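Local coordinates for 450aa long hypothetical fmu protein (Pyrococcus horikoshii, PDB 2YXL) that probably methylates C5 of cytosines in RNA, using S-adenosyl-L-methionine as the methyl donor, at residues 339-344 and 359-364; 162-167 and 391-396. All blocks are in the same frame, centred on the assembly; numbering follows the deposited sequence.

Interaction 1: 339-344 and 359-364. With SFG (sinefungin), chain B.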
loop_
_atom_site.group_PDB
_atom_site.type_symbol
_atom_site.label_atom_id
_atom_site.label_comp_id
_atom_site.label_asym_id
_atom_site.label_seq_id
_atom_site.Cartn_x
_atom_site.Cartn_y
_atom_site.Cartn_z
ATOM N N PRO A 339 -9.352 -4.824 7.671
ATOM C CA PRO A 339 -9.223 -3.453 7.194
ATOM C C PRO A 339 -8.583 -2.623 8.297
ATOM O O PRO A 339 -8.935 -2.780 9.469
ATOM C CB PRO A 339 -10.678 -3.017 6.961
ATOM C CG PRO A 339 -11.512 -4.011 7.698
ATOM C CD PRO A 339 -10.749 -5.287 7.614
ATOM N N CYS A 340 -7.630 -1.774 7.933
ATOM C CA CYS A 340 -6.857 -1.043 8.926
ATOM C C CYS A 340 -6.373 0.299 8.396
ATOM O O CYS A 340 -6.687 0.675 7.265
ATOM C CB CYS A 340 -5.679 -1.896 9.413
ATOM S SG CYS A 340 -4.431 -2.226 8.159
ATOM N N THR A 341 -5.612 1.010 9.224
ATOM C CA THR A 341 -5.069 2.326 8.876
ATOM C C THR A 341 -4.023 2.285 7.760
ATOM O O THR A 341 -3.829 3.279 7.058
ATOM C CB THR A 341 -4.434 3.021 10.100
ATOM O OG1 THR A 341 -3.489 2.138 10.724
ATOM C CG2 THR A 341 -5.507 3.444 11.099
ATOM N N SER A 342 -3.353 1.142 7.615
ATOM C CA SER A 342 -2.272 0.946 6.632
ATOM C C SER A 342 -0.972 1.679 6.983
ATOM O O SER A 342 -0.097 1.832 6.130
ATOM C CB SER A 342 -2.729 1.305 5.207
ATOM O OG SER A 342 -3.407 0.221 4.593
ATOM N N SER A 343 -0.844 2.114 8.237
ATOM C CA SER A 343 0.310 2.903 8.692
ATOM C C SER A 343 1.656 2.215 8.450
ATOM O O SER A 343 2.680 2.878 8.275
ATOM C CB SER A 343 0.169 3.253 10.172
ATOM O OG SER A 343 0.008 2.080 10.952
ATOM N N GLY A 344 1.648 0.886 8.442
ATOM C CA GLY A 344 2.850 0.114 8.159
ATOM C C GLY A 344 3.269 0.133 6.699
ATOM O O GLY A 344 4.354 -0.339 6.360
ATOM N N ASP A 359 -8.478 8.495 15.447
ATOM C CA ASP A 359 -9.473 9.326 14.755
ATOM C C ASP A 359 -9.168 9.576 13.284
ATOM O O ASP A 359 -9.058 10.737 12.885
ATOM C CB ASP A 359 -9.705 10.644 15.514
ATOM C CG ASP A 359 -10.822 11.484 14.912
ATOM O OD1 ASP A 359 -10.768 12.726 15.052
ATOM O OD2 ASP A 359 -11.743 10.909 14.291
ATOM N N LYS A 360 -9.118 8.531 12.450
ATOM C CA LYS A 360 -9.847 7.267 12.630
ATOM C C LYS A 360 -9.047 5.983 12.949
ATOM O O LYS A 360 -9.318 4.925 12.366
ATOM C CB LYS A 360 -10.690 7.020 11.369
ATOM C CG LYS A 360 -9.881 7.057 10.059
ATOM C CD LYS A 360 -10.234 5.894 9.138
ATOM C CE LYS A 360 -9.150 5.679 8.088
ATOM N NZ LYS A 360 -9.348 4.421 7.314
ATOM N N ILE A 361 -8.090 6.052 13.871
ATOM C CA ILE A 361 -7.442 4.831 14.375
ATOM C C ILE A 361 -8.440 4.017 15.207
ATOM O O ILE A 361 -8.532 2.795 15.066
ATOM C CB ILE A 361 -6.165 5.134 15.204
ATOM C CG1 ILE A 361 -5.053 5.674 14.299
ATOM C CG2 ILE A 361 -5.684 3.892 15.953
ATOM C CD1 ILE A 361 -3.910 6.351 15.044
ATOM N N ASN A 362 -9.193 4.711 16.059
ATOM C CA ASN A 362 -10.175 4.070 16.935
ATOM C C ASN A 362 -11.402 3.562 16.180
ATOM O O ASN A 362 -12.010 2.561 16.568
ATOM C CB ASN A 362 -10.587 5.020 18.064
ATOM C CG ASN A 362 -9.414 5.432 18.948
ATOM O OD1 ASN A 362 -9.441 6.494 19.567
ATOM N ND2 ASN A 362 -8.381 4.592 19.011
ATOM N N GLU A 363 -11.747 4.262 15.101
ATOM C CA GLU A 363 -12.833 3.870 14.205
ATOM C C GLU A 363 -12.533 2.532 13.529
ATOM O O GLU A 363 -13.408 1.672 13.438
ATOM C CB GLU A 363 -13.053 4.959 13.154
ATOM C CG GLU A 363 -14.366 4.874 12.394
ATOM C CD GLU A 363 -14.562 6.046 11.448
ATOM O OE1 GLU A 363 -15.527 6.813 11.646
ATOM O OE2 GLU A 363 -13.746 6.210 10.514
ATOM N N MET A 364 -11.295 2.368 13.062
ATOM C CA MET A 364 -10.827 1.103 12.499
ATOM C C MET A 364 -10.732 0.023 13.574
ATOM O O MET A 364 -11.064 -1.141 13.328
ATOM C CB MET A 364 -9.466 1.281 11.814
ATOM C CG MET A 364 -9.520 1.823 10.385
ATOM S SD MET A 364 -10.145 0.622 9.181
ATOM C CE MET A 364 -11.853 1.160 9.018
HETATM N N SFG B . -6.704 -9.581 2.576
HETATM C CA SFG B . -6.663 -8.736 1.368
HETATM C C SFG B . -5.501 -9.176 0.454
HETATM O O SFG B . -5.589 -8.895 -0.760
HETATM O OXT SFG B . -4.553 -9.796 0.982
HETATM C CB SFG B . -6.543 -7.251 1.761
HETATM C CG SFG B . -7.797 -6.772 2.516
HETATM C CD SFG B . -7.760 -5.273 2.851
HETATM N NE SFG B . -6.638 -5.020 3.767
HETATM C "C5'" SFG B . -9.047 -4.796 3.559
HETATM C "C4'" SFG B . -10.361 -5.165 2.825
HETATM O "O4'" SFG B . -11.376 -5.268 3.851
HETATM C "C3'" SFG B . -10.869 -4.084 1.853
HETATM O "O3'" SFG B . -10.974 -4.655 0.542
HETATM C "C2'" SFG B . -12.256 -3.704 2.393
HETATM O "O2'" SFG B . -13.198 -3.525 1.329
HETATM C "C1'" SFG B . -12.620 -4.946 3.199
HETATM N N9 SFG B . -13.655 -4.729 4.251
HETATM C C8 SFG B . -13.717 -3.712 5.114
HETATM N N7 SFG B . -14.773 -3.864 5.913
HETATM C C5 SFG B . -15.392 -4.986 5.558
HETATM C C6 SFG B . -16.528 -5.650 6.017
HETATM N N6 SFG B . -17.243 -5.157 7.027
HETATM N N1 SFG B . -16.894 -6.800 5.424
HETATM C C2 SFG B . -16.190 -7.301 4.417
HETATM N N3 SFG B . -15.104 -6.691 3.957
HETATM C C4 SFG B . -14.681 -5.539 4.505
#
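The sulfur of Met364 lies over one face of the Pro339–Cys340 peptide group, with SD 3.6 Å from Pro339 O and 3.7 Å from Cys340 N. The pyrrolidine ring of Pro339 turns to the ligand, its CG standing above the face of the sinefungin adenine near the five-membered ring's outer corner, 3.4 Å from SFG C8; Pro339 CD reaches the ribose ring at SFG O4', 3.8 Å away. Met364 thus backs the peptide whose proline covers the nucleoside, a second-shell position. The bend at chi2 (-72°) sets SD over the peptide group, and Met364 CG passes 4.0 Å from Cys340 C. Pro339 O accepts from Gln368 NE2, further along helix 361-376.

Beyond the methionine, the Thr341 methyl CG2 meets Ile361 CG1 at 3.9 Å, and the two side chains cross at a slant. A chi1 of 52° sends Thr341 OG1 the other way, to Glu396 and Ser391, so this residue splits into an apolar and a polar side. Cys340 approaches Cys390, the predicted nucleophile, a pairing of cysteines known from RNA cytosine-5 methyltransferases. The loop leaves strand 331-337 of the Rossmann-like sheet and packs against the first turn of helix 361-376, whose Leu367 and Leu371 also touch Pro339, while helix 159-169 closes on Ile361 through Trp160 and Arg164.

Interaction 2: 162-167 and 391-396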
loop_
_atom_site.group_PDB
_atom_site.type_symbol
_atom_site.label_atom_id
_atom_site.label_comp_id
_atom_site.label_asym_id
_atom_site.label_seq_id
_atom_site.Cartn_x
_atom_site.Cartn_y
_atom_site.Cartn_z
ATOM N N ILE A 162 4.881 11.287 14.075
ATOM C CA ILE A 162 6.223 11.222 14.660
ATOM C C ILE A 162 6.146 10.920 16.154
ATOM O O ILE A 162 6.876 10.065 16.662
ATOM C CB ILE A 162 7.006 12.538 14.428
ATOM C CG1 ILE A 162 7.233 12.764 12.928
ATOM C CG2 ILE A 162 8.327 12.528 15.202
ATOM C CD1 ILE A 162 7.771 14.140 12.568
ATOM N N GLU A 163 5.246 11.620 16.842
ATOM C CA GLU A 163 5.020 11.423 18.268
ATOM C C GLU A 163 4.506 10.010 18.550
ATOM O O GLU A 163 5.011 9.323 19.441
ATOM C CB GLU A 163 4.034 12.474 18.794
ATOM C CG GLU A 163 4.197 12.812 20.277
ATOM C CD GLU A 163 5.519 13.508 20.588
ATOM O OE1 GLU A 163 6.144 13.160 21.615
ATOM O OE2 GLU A 163 5.935 14.394 19.808
ATOM N N ARG A 164 3.515 9.582 17.770
ATOM C CA ARG A 164 2.896 8.266 17.925
ATOM C C ARG A 164 3.876 7.118 17.655
ATOM O O ARG A 164 3.828 6.094 18.336
ATOM C CB ARG A 164 1.661 8.153 17.021
ATOM C CG ARG A 164 0.676 7.051 17.393
ATOM C CD ARG A 164 -0.094 7.370 18.668
ATOM N NE ARG A 164 -1.187 6.425 18.888
ATOM C CZ ARG A 164 -2.459 6.657 18.572
ATOM N NH1 ARG A 164 -2.821 7.812 18.023
ATOM N NH2 ARG A 164 -3.377 5.730 18.812
ATOM N N VAL A 165 4.759 7.292 16.671
ATOM C CA VAL A 165 5.810 6.309 16.383
ATOM C C VAL A 165 6.834 6.255 17.525
ATOM O O VAL A 165 7.251 5.167 17.936
ATOM C CB VAL A 165 6.504 6.570 15.012
ATOM C CG1 VAL A 165 7.697 5.640 14.808
ATOM C CG2 VAL A 165 5.516 6.399 13.864
ATOM N N LYS A 166 7.216 7.423 18.048
ATOM C CA LYS A 166 8.128 7.505 19.200
ATOM C C LYS A 166 7.627 6.727 20.417
ATOM O O LYS A 166 8.420 6.114 21.130
ATOM C CB LYS A 166 8.417 8.960 19.586
ATOM C CG LYS A 166 9.699 9.519 18.987
ATOM C CD LYS A 166 9.893 10.986 19.350
ATOM C CE LYS A 166 11.086 11.584 18.609
ATOM N NZ LYS A 166 11.246 13.045 18.862
ATOM N N GLY A 167 6.314 6.750 20.639
ATOM C CA GLY A 167 5.690 5.990 21.725
ATOM C C GLY A 167 5.730 4.483 21.522
ATOM O O GLY A 167 5.494 3.719 22.460
ATOM N N SER A 391 -0.758 -2.467 9.952
ATOM C CA SER A 391 -0.690 -1.265 10.770
ATOM C C SER A 391 0.360 -1.452 11.858
ATOM O O SER A 391 0.609 -2.572 12.301
ATOM C CB SER A 391 -2.054 -0.973 11.398
ATOM O OG SER A 391 -1.955 0.038 12.387
ATOM N N ILE A 392 0.968 -0.350 12.287
ATOM C CA ILE A 392 1.986 -0.399 13.335
ATOM C C ILE A 392 1.444 0.017 14.702
ATOM O O ILE A 392 2.154 -0.071 15.706
ATOM C CB ILE A 392 3.223 0.461 12.983
ATOM C CG1 ILE A 392 2.812 1.906 12.689
ATOM C CG2 ILE A 392 3.991 -0.169 11.811
ATOM C CD1 ILE A 392 3.905 2.930 12.938
ATOM N N PHE A 393 0.189 0.458 14.734
ATOM C CA PHE A 393 -0.420 0.964 15.959
ATOM C C PHE A 393 -0.878 -0.152 16.888
ATOM O O PHE A 393 -1.502 -1.123 16.450
ATOM C CB PHE A 393 -1.599 1.889 15.637
ATOM C CG PHE A 393 -1.231 3.089 14.806
ATOM C CD1 PHE A 393 -1.944 3.389 13.649
ATOM C CD2 PHE A 393 -0.176 3.920 15.178
ATOM C CE1 PHE A 393 -1.621 4.504 12.873
ATOM C CE2 PHE A 393 0.159 5.034 14.407
ATOM C CZ PHE A 393 -0.568 5.326 13.254
ATOM N N LYS A 394 -0.567 -0.002 18.173
ATOM C CA LYS A 394 -0.979 -0.964 19.194
ATOM C C LYS A 394 -2.499 -1.070 19.295
ATOM O O LYS A 394 -3.026 -2.154 19.544
ATOM C CB LYS A 394 -0.384 -0.600 20.558
ATOM C CG LYS A 394 1.112 -0.856 20.675
ATOM C CD LYS A 394 1.689 -0.205 21.921
ATOM C CE LYS A 394 3.206 -0.295 21.936
ATOM N NZ LYS A 394 3.802 0.491 23.055
ATOM N N GLU A 395 -3.188 0.053 19.084
ATOM C CA GLU A 395 -4.656 0.121 19.141
ATOM C C GLU A 395 -5.364 -0.856 18.205
ATOM O O GLU A 395 -6.436 -1.366 18.532
ATOM C CB GLU A 395 -5.143 1.543 18.853
ATOM C CG GLU A 395 -5.334 2.418 20.092
ATOM C CD GLU A 395 -4.031 2.786 20.790
ATOM O OE1 GLU A 395 -4.086 3.118 21.992
ATOM O OE2 GLU A 395 -2.957 2.751 20.145
ATOM N N GLU A 396 -4.761 -1.106 17.047
ATOM C CA GLU A 396 -5.329 -2.007 16.052
ATOM C C GLU A 396 -4.825 -3.433 16.225
ATOM O O GLU A 396 -5.378 -4.371 15.647
ATOM C CB GLU A 396 -4.983 -1.515 14.651
ATOM C CG GLU A 396 -5.779 -0.313 14.201
ATOM C CD GLU A 396 -5.190 0.319 12.962
ATOM O OE1 GLU A 396 -5.627 -0.039 11.850
ATOM O OE2 GLU A 396 -4.277 1.162 13.099
#
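Arg164 and Phe393 form the close-packed part of this contact: the aliphatic CG of the arginine meets Phe393 CE2 at 3.6 Å, approaching the ring obliquely, with the two side chains roughly perpendicular. Next to them Val165 CG2 touches Ile392 CD1 at 3.9 Å, and Val165 is backed by Phe176 and Phe177 of helix 173-181. With CG placed opposite the helix backbone nitrogen (chi1 -161°) and a bend at chi2, Arg164 carries its guanidinium out above the ring of Phe393, at a long range that allows a weak cation-pi attraction at most.

The outer side is looser. Glu395 OE2 meets the edge of the guanidinium in its plane, 3.3 Å from Arg164 NH2, in a salt bridge whose N-H...O bond is straight (168°) but weak, with the carboxylate turned nearly perpendicular (82°). NH1 pairs with Glu358, so one guanidinium serves two acids. Lys394 NZ stays 3.7 Å from Gly167 O and has Phe424 as a cation-pi partner. An alanine in place of Arg164 would probably leave Glu358 and Glu395 without this shared counter-charge and take away the aliphatic CG that packs on Phe393 CE2.

Within 391-396, Ser391 OG accepts from Phe393 N at 3.2 Å, an ST turn directly following the predicted nucleophile Cys390. Helix 159-169, from the ferredoxin-like family region, is thereby docked onto the probable active-site loop of the class I methyltransferase fold.

Both interactions hold loops that follow parallel strands of the methyltransferase sheet, but against different helices. Both are partly buried, interaction 1 with no exposed residue among those touching, interaction 2 with the exposed Gly167 at its edge. Interaction 1 is local and mainly apolar, and includes a residue of the sinefungin pocket; interaction 2 is a long-range junction between two family regions, with charged pairs toward its more exposed side. The two loops join through polar atoms: Thr341 OG1 lies 2.7 Å from Glu396 OE2, and Ser343 OG is 2.9 Å from Ile392 N, both probable hydrogen bonds. Phe393 packs on Ser343 and on Ile361, so 339-344, 361-376 and 391-396 meet around one ring.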